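Local coordinates for protein DNA-entry nuclease (Competence-specific nuclease) (Streptococcus agalactiae ILRI112, PDB 4QH0) that probably cleaves nucleic acid without sequence specificity, as a His-Me finger endonuclease thought to act in DNA entry during competence, at residues A[47-52]-A[67-72]; A[167-172]-A[194-199]. The protein carries 1 engineered substitution. All blocks are in the same frame, centred on the assembly; numbering follows the deposited sequence. Where two conformers were deposited one is given.

Interaction 1: A[47-52]-A[67-72]; sequences VNVKAY and NAMLDR
Asn67 CB lies 3.4 Å from Tyr52 OH. The two side chains lie side by side, amide and ring planes 11° apart. The amide oxygen of Asn67 is bonded elsewhere, to Arg173 and Arg171. Ala68 comes next and places its CA over one face of the Tyr52 ring, 4.2 Å from the centroid, a CH-pi contact. With CG between its backbone N and carbonyl carbon (chi1 83°), the Tyr52 ring leans across strand 66-70. Met69 and Tyr52 form an antiparallel hydrogen-bonded pair. Tyr52 N donates to Met69 O at 3.1 Å, in the carbonyl plane and on a lone pair; Met69 N returns a bond to Tyr52 O. Met69 CB packs 3.7 Å from Tyr52 CD1, and the side chains cross at about a right angle. Val49 CG1 touches the same CB. Asp71 sets OD1 3.4 Å from Ala51 CB, while a water links its OD2 to Ala51 N. OD1 is also hydrogen-bonded to Thr73 OG1, and OD2 forms a salt bridge with Arg169. The pairing adds edge strand 52-54 to strand 66-70. Strand 170-177 flanks 66-70 on its other side, and Leu70 packs on helix 153-164.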
loop_
_atom_site.group_PDB
_atom_site.type_symbol
_atom_site.label_atom_id
_atom_site.label_comp_id
_atom_site.label_asym_id
_atom_site.label_seq_id
_atom_site.Cartn_x
_atom_site.Cartn_y
_atom_site.Cartn_z
ATOM N N VAL A 47 13.084 20.494 -0.378
ATOM C CA VAL A 47 14.496 20.158 -0.542
ATOM C C VAL A 47 15.198 19.817 0.771
ATOM O O VAL A 47 16.195 19.093 0.775
ATOM C CB VAL A 47 15.274 21.327 -1.193
ATOM C CG1 VAL A 47 14.821 21.545 -2.626
ATOM C CG2 VAL A 47 15.103 22.602 -0.375
ATOM N N ASN A 48 14.673 20.332 1.879
ATOM C CA ASN A 48 15.386 20.293 3.151
ATOM C C ASN A 48 15.064 19.114 4.068
ATOM O O ASN A 48 15.589 19.042 5.182
ATOM C CB ASN A 48 15.179 21.610 3.909
ATOM C CG ASN A 48 16.383 22.525 3.818
ATOM O OD1 ASN A 48 17.360 22.354 4.545
ATOM N ND2 ASN A 48 16.319 23.505 2.924
ATOM N N VAL A 49 14.218 18.202 3.595
ATOM C CA VAL A 49 13.913 16.977 4.331
ATOM C C VAL A 49 14.820 15.850 3.852
ATOM O O VAL A 49 14.883 15.557 2.659
ATOM C CB VAL A 49 12.439 16.559 4.154
ATOM C CG1 VAL A 49 12.156 15.230 4.855
ATOM C CG2 VAL A 49 11.523 17.635 4.696
ATOM N N LYS A 50 15.520 15.218 4.790
ATOM C CA LYS A 50 16.417 14.124 4.459
ATOM C C LYS A 50 15.586 12.888 4.167
ATOM O O LYS A 50 14.452 12.779 4.630
ATOM C CB LYS A 50 17.349 13.862 5.642
ATOM C CG LYS A 50 18.584 13.030 5.334
ATOM C CD LYS A 50 19.470 12.916 6.571
ATOM C CE LYS A 50 20.824 12.307 6.259
ATOM N NZ LYS A 50 21.675 12.260 7.480
ATOM N N ALA A 51 16.140 11.961 3.394
ATOM C CA ALA A 51 15.450 10.707 3.122
ATOM C C ALA A 51 15.158 10.006 4.439
ATOM O O ALA A 51 15.979 10.033 5.353
ATOM C CB ALA A 51 16.291 9.820 2.218
ATOM N N TYR A 52 13.984 9.394 4.541
ATOM C CA TYR A 52 13.597 8.716 5.769
ATOM C C TYR A 52 12.368 7.836 5.565
ATOM O O TYR A 52 11.710 7.902 4.531
ATOM C CB TYR A 52 13.313 9.740 6.871
ATOM C CG TYR A 52 11.919 10.325 6.814
ATOM C CD1 TYR A 52 11.578 11.264 5.851
ATOM C CD2 TYR A 52 10.945 9.938 7.725
ATOM C CE1 TYR A 52 10.307 11.798 5.795
ATOM C CE2 TYR A 52 9.673 10.469 7.677
ATOM C CZ TYR A 52 9.358 11.396 6.709
ATOM O OH TYR A 52 8.090 11.932 6.659
ATOM N N ASN A 67 4.960 7.439 6.452
ATOM C CA ASN A 67 5.529 8.555 5.702
ATOM C C ASN A 67 6.973 8.290 5.315
ATOM O O ASN A 67 7.706 7.609 6.029
ATOM C CB ASN A 67 5.470 9.844 6.521
ATOM C CG ASN A 67 4.105 10.492 6.489
ATOM O OD1 ASN A 67 3.769 11.202 5.544
ATOM N ND2 ASN A 67 3.312 10.258 7.527
ATOM N N ALA A 68 7.382 8.848 4.183
ATOM C CA ALA A 68 8.755 8.707 3.730
ATOM C C ALA A 68 9.150 9.822 2.771
ATOM O O ALA A 68 8.300 10.420 2.111
ATOM C CB ALA A 68 8.945 7.352 3.065
ATOM N N MET A 69 10.447 10.109 2.732
ATOM C CA MET A 69 11.044 10.908 1.672
ATOM C C MET A 69 12.037 10.002 0.964
ATOM O O MET A 69 12.949 9.463 1.590
ATOM C CB MET A 69 11.760 12.136 2.232
ATOM C CG MET A 69 12.250 13.097 1.152
ATOM S SD MET A 69 10.879 13.888 0.295
ATOM C CE MET A 69 11.716 15.168 -0.631
ATOM N N LEU A 70 11.852 9.836 -0.339
ATOM C CA LEU A 70 12.563 8.813 -1.089
ATOM C C LEU A 70 13.593 9.407 -2.031
ATOM O O LEU A 70 13.285 10.311 -2.804
ATOM C CB LEU A 70 11.564 7.986 -1.899
ATOM C CG LEU A 70 10.423 7.338 -1.118
ATOM C CD1 LEU A 70 9.510 6.595 -2.079
ATOM C CD2 LEU A 70 10.954 6.400 -0.045
ATOM N N ASP A 71 14.818 8.895 -1.957
ATOM C CA ASP A 71 15.846 9.210 -2.943
ATOM C C ASP A 71 16.858 8.066 -3.039
ATOM O O ASP A 71 16.636 6.988 -2.493
ATOM C CB ASP A 71 16.530 10.552 -2.638
ATOM C CG ASP A 71 17.229 10.575 -1.290
ATOM O OD1 ASP A 71 17.688 9.516 -0.816
ATOM O OD2 ASP A 71 17.330 11.674 -0.704
ATOM N N ARG A 72 17.968 8.308 -3.726
ATOM C CA ARG A 72 18.927 7.248 -4.013
ATOM C C ARG A 72 19.742 6.817 -2.793
ATOM O O ARG A 72 20.424 5.796 -2.840
ATOM C CB ARG A 72 19.860 7.675 -5.151
ATOM C CG ARG A 72 19.230 7.582 -6.537
ATOM C CD ARG A 72 20.132 8.179 -7.604
ATOM N NE ARG A 72 19.698 7.819 -8.950
ATOM C CZ ARG A 72 20.296 8.225 -10.067
ATOM N NH1 ARG A 72 21.362 9.013 -10.011
ATOM N NH2 ARG A 72 19.829 7.839 -11.245
HETATM O O HOH W 1 18.465 12.544 1.507
#

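Interaction 2: A[167-172]-A[194-199]; sequences NKRVRY and KSQDGT
Backbone bonds join Arg171 and Lys194 as an antiparallel hydrogen-bonded pair. Arg171 N donates to Lys194 O at 2.9 Å, and Lys194 N donates to Arg171 O at 3.0 Å. Beyond the adjacent non-hydrogen-bonded pair, Val170 with Ser195, Gln196 N reaches Arg169 O at 2.9 Å, nearly in line with the carbonyl, though the angle at its hydrogen is only 130°.

Apolar contact is slight: Val170 CG2 lies 4.2 Å from Ser195 CB.

The polar side chains gather at the turn. Lys168 is extended beyond CG, which carries NZ to Thr199 OG1 at 2.8 Å. On the way its CE passes 3.4 Å from Asp197 OD2, the two side chains crossing at about a right angle. NZ itself stays beyond salt-bridge distance of that carboxylate. Asp197 OD1 accepts from Ser195 OG and Thr199 N on opposite faces of the carboxylate plane, which should restrain its rotation. The Thr199 N bond is 3.0 Å long and closes an Asx turn.

One water connects Arg169 NH1, at the guanidinium edge, to Gln196 OE1. NH2 of the same guanidinium bonds to Val49 O, beside its salt bridge to Asp71.

The arrangement is the open end of the antiparallel hairpin 170-177/188-195. There strand 188-195 runs into a type I beta turn, Ser195 to Gly198, that leads to strand 201-207.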
loop_
_atom_site.group_PDB
_atom_site.type_symbol
_atom_site.label_atom_id
_atom_site.label_comp_id
_atom_site.label_asym_id
_atom_site.label_seq_id
_atom_site.Cartn_x
_atom_site.Cartn_y
_atom_site.Cartn_z
ATOM N N ASN A 167 16.753 10.091 -10.460
ATOM C CA ASN A 167 17.307 11.054 -9.513
ATOM C C ASN A 167 16.304 12.126 -9.076
ATOM O O ASN A 167 16.671 13.276 -8.828
ATOM C CB ASN A 167 18.562 11.704 -10.096
ATOM C CG ASN A 167 19.360 12.462 -9.059
ATOM O OD1 ASN A 167 19.565 11.983 -7.945
ATOM N ND2 ASN A 167 19.792 13.663 -9.412
ATOM N N LYS A 168 15.036 11.744 -8.985
ATOM C CA LYS A 168 14.020 12.617 -8.414
ATOM C C LYS A 168 13.810 12.238 -6.959
ATOM O O LYS A 168 13.877 11.062 -6.601
ATOM C CB LYS A 168 12.702 12.496 -9.174
ATOM C CG LYS A 168 12.790 12.916 -10.627
ATOM C CD LYS A 168 11.452 12.756 -11.329
ATOM C CE LYS A 168 11.534 13.141 -12.796
ATOM N NZ LYS A 168 10.245 12.896 -13.498
ATOM N N ARG A 169 13.575 13.243 -6.121
ATOM C CA ARG A 169 13.244 13.022 -4.717
ATOM C C ARG A 169 11.729 13.057 -4.559
ATOM O O ARG A 169 11.080 14.005 -4.995
ATOM C CB ARG A 169 13.898 14.088 -3.836
ATOM C CG ARG A 169 15.369 14.310 -4.144
ATOM C CD ARG A 169 16.072 15.122 -3.064
ATOM N NE ARG A 169 16.196 14.375 -1.812
ATOM C CZ ARG A 169 15.669 14.732 -0.643
ATOM N NH1 ARG A 169 14.963 15.848 -0.513
ATOM N NH2 ARG A 169 15.861 13.958 0.416
ATOM N N VAL A 170 11.178 12.022 -3.932
ATOM C CA VAL A 170 9.733 11.823 -3.881
ATOM C C VAL A 170 9.227 11.737 -2.446
ATOM O O VAL A 170 9.615 10.845 -1.695
ATOM C CB VAL A 170 9.337 10.534 -4.632
ATOM C CG1 VAL A 170 7.829 10.308 -4.575
ATOM C CG2 VAL A 170 9.801 10.607 -6.075
ATOM N N ARG A 171 8.363 12.674 -2.074
ATOM C CA ARG A 171 7.652 12.590 -0.807
ATOM C C ARG A 171 6.524 11.585 -0.976
ATOM O O ARG A 171 5.809 11.608 -1.977
ATOM C CB ARG A 171 7.100 13.954 -0.401
ATOM C CG ARG A 171 6.493 13.994 0.990
ATOM C CD ARG A 171 7.527 13.748 2.076
ATOM N NE ARG A 171 6.987 14.054 3.397
ATOM C CZ ARG A 171 6.154 13.266 4.071
ATOM N NH1 ARG A 171 5.762 12.106 3.558
ATOM N NH2 ARG A 171 5.712 13.636 5.264
ATOM N N TYR A 172 6.365 10.715 0.011
ATOM C CA TYR A 172 5.537 9.531 -0.143
ATOM C C TYR A 172 4.771 9.255 1.140
ATOM O O TYR A 172 5.305 9.409 2.238
ATOM C CB TYR A 172 6.448 8.352 -0.499
ATOM C CG TYR A 172 5.761 7.076 -0.949
ATOM C CD1 TYR A 172 4.743 7.095 -1.894
ATOM C CD2 TYR A 172 6.170 5.846 -0.455
ATOM C CE1 TYR A 172 4.133 5.925 -2.309
ATOM C CE2 TYR A 172 5.570 4.674 -0.865
ATOM C CZ TYR A 172 4.556 4.716 -1.793
ATOM O OH TYR A 172 3.967 3.540 -2.194
ATOM N N LYS A 194 4.490 12.802 -4.356
ATOM C CA LYS A 194 4.806 14.021 -5.089
ATOM C C LYS A 194 6.316 14.197 -5.186
ATOM O O LYS A 194 7.004 14.241 -4.171
ATOM C CB LYS A 194 4.175 15.245 -4.423
ATOM C CG LYS A 194 4.190 16.495 -5.305
ATOM C CD LYS A 194 3.558 17.705 -4.622
ATOM C CE LYS A 194 2.073 17.502 -4.349
ATOM N NZ LYS A 194 1.440 18.653 -3.640
ATOM N N SER A 195 6.823 14.286 -6.412
ATOM C CA SER A 195 8.242 14.530 -6.635
ATOM C C SER A 195 8.559 16.002 -6.407
ATOM O O SER A 195 7.657 16.836 -6.348
ATOM C CB SER A 195 8.649 14.114 -8.050
ATOM O OG SER A 195 7.934 14.842 -9.032
ATOM N N GLN A 196 9.843 16.316 -6.274
ATOM C CA GLN A 196 10.275 17.680 -6.006
ATOM C C GLN A 196 9.961 18.587 -7.190
ATOM O O GLN A 196 9.547 19.731 -7.012
ATOM C CB GLN A 196 11.775 17.706 -5.712
ATOM C CG GLN A 196 12.303 19.050 -5.249
ATOM C CD GLN A 196 13.816 19.105 -5.252
ATOM O OE1 GLN A 196 14.487 18.104 -4.993
ATOM N NE2 GLN A 196 14.364 20.277 -5.557
ATOM N N ASP A 197 10.155 18.067 -8.398
ATOM C CA ASP A 197 9.899 18.832 -9.612
ATOM C C ASP A 197 8.436 18.747 -10.049
ATOM O O ASP A 197 8.063 19.289 -11.088
ATOM C CB ASP A 197 10.820 18.368 -10.745
ATOM C CG ASP A 197 10.719 16.879 -11.015
ATOM O OD1 ASP A 197 9.616 16.312 -10.877
ATOM O OD2 ASP A 197 11.752 16.272 -11.368
ATOM N N GLY A 198 7.620 18.045 -9.265
ATOM C CA GLY A 198 6.184 18.008 -9.478
ATOM C C GLY A 198 5.710 17.142 -10.632
ATOM O O GLY A 198 4.506 17.020 -10.854
ATOM N N THR A 199 6.640 16.541 -11.367
ATOM C CA THR A 199 6.285 15.737 -12.538
ATOM C C THR A 199 5.525 14.477 -12.151
ATOM O O THR A 199 4.676 14.000 -12.902
ATOM C CB THR A 199 7.525 15.309 -13.335
ATOM O OG1 THR A 199 8.519 14.794 -12.441
ATOM C CG2 THR A 199 8.099 16.477 -14.103
HETATM O O HOH W 2 13.723 17.471 -2.685
#

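Interactions 1 and 2 are neighbours in one antiparallel sheet, with centres 10 Å apart. Strands 66-70 and 170-177 join them: Leu70 N lies 2.8 Å from Val170 O, and Ala68 O lies 2.9 Å from Tyr172 N, both probable hydrogen bonds. Together the contacts cover the sheet order 52-54, 66-70, 170-177, 188-195. Side chains tie them further. Two arginines of 167-172, Arg169 and Arg171, cross to polar groups of interaction 1. Tyr52 OH also packs 3.2 Å from Arg171 NH2, and Val47 CG1 packs 3.2 Å from Gln196 NE2. Both centres lie about 18 Å from the chain centre, on the same side of it.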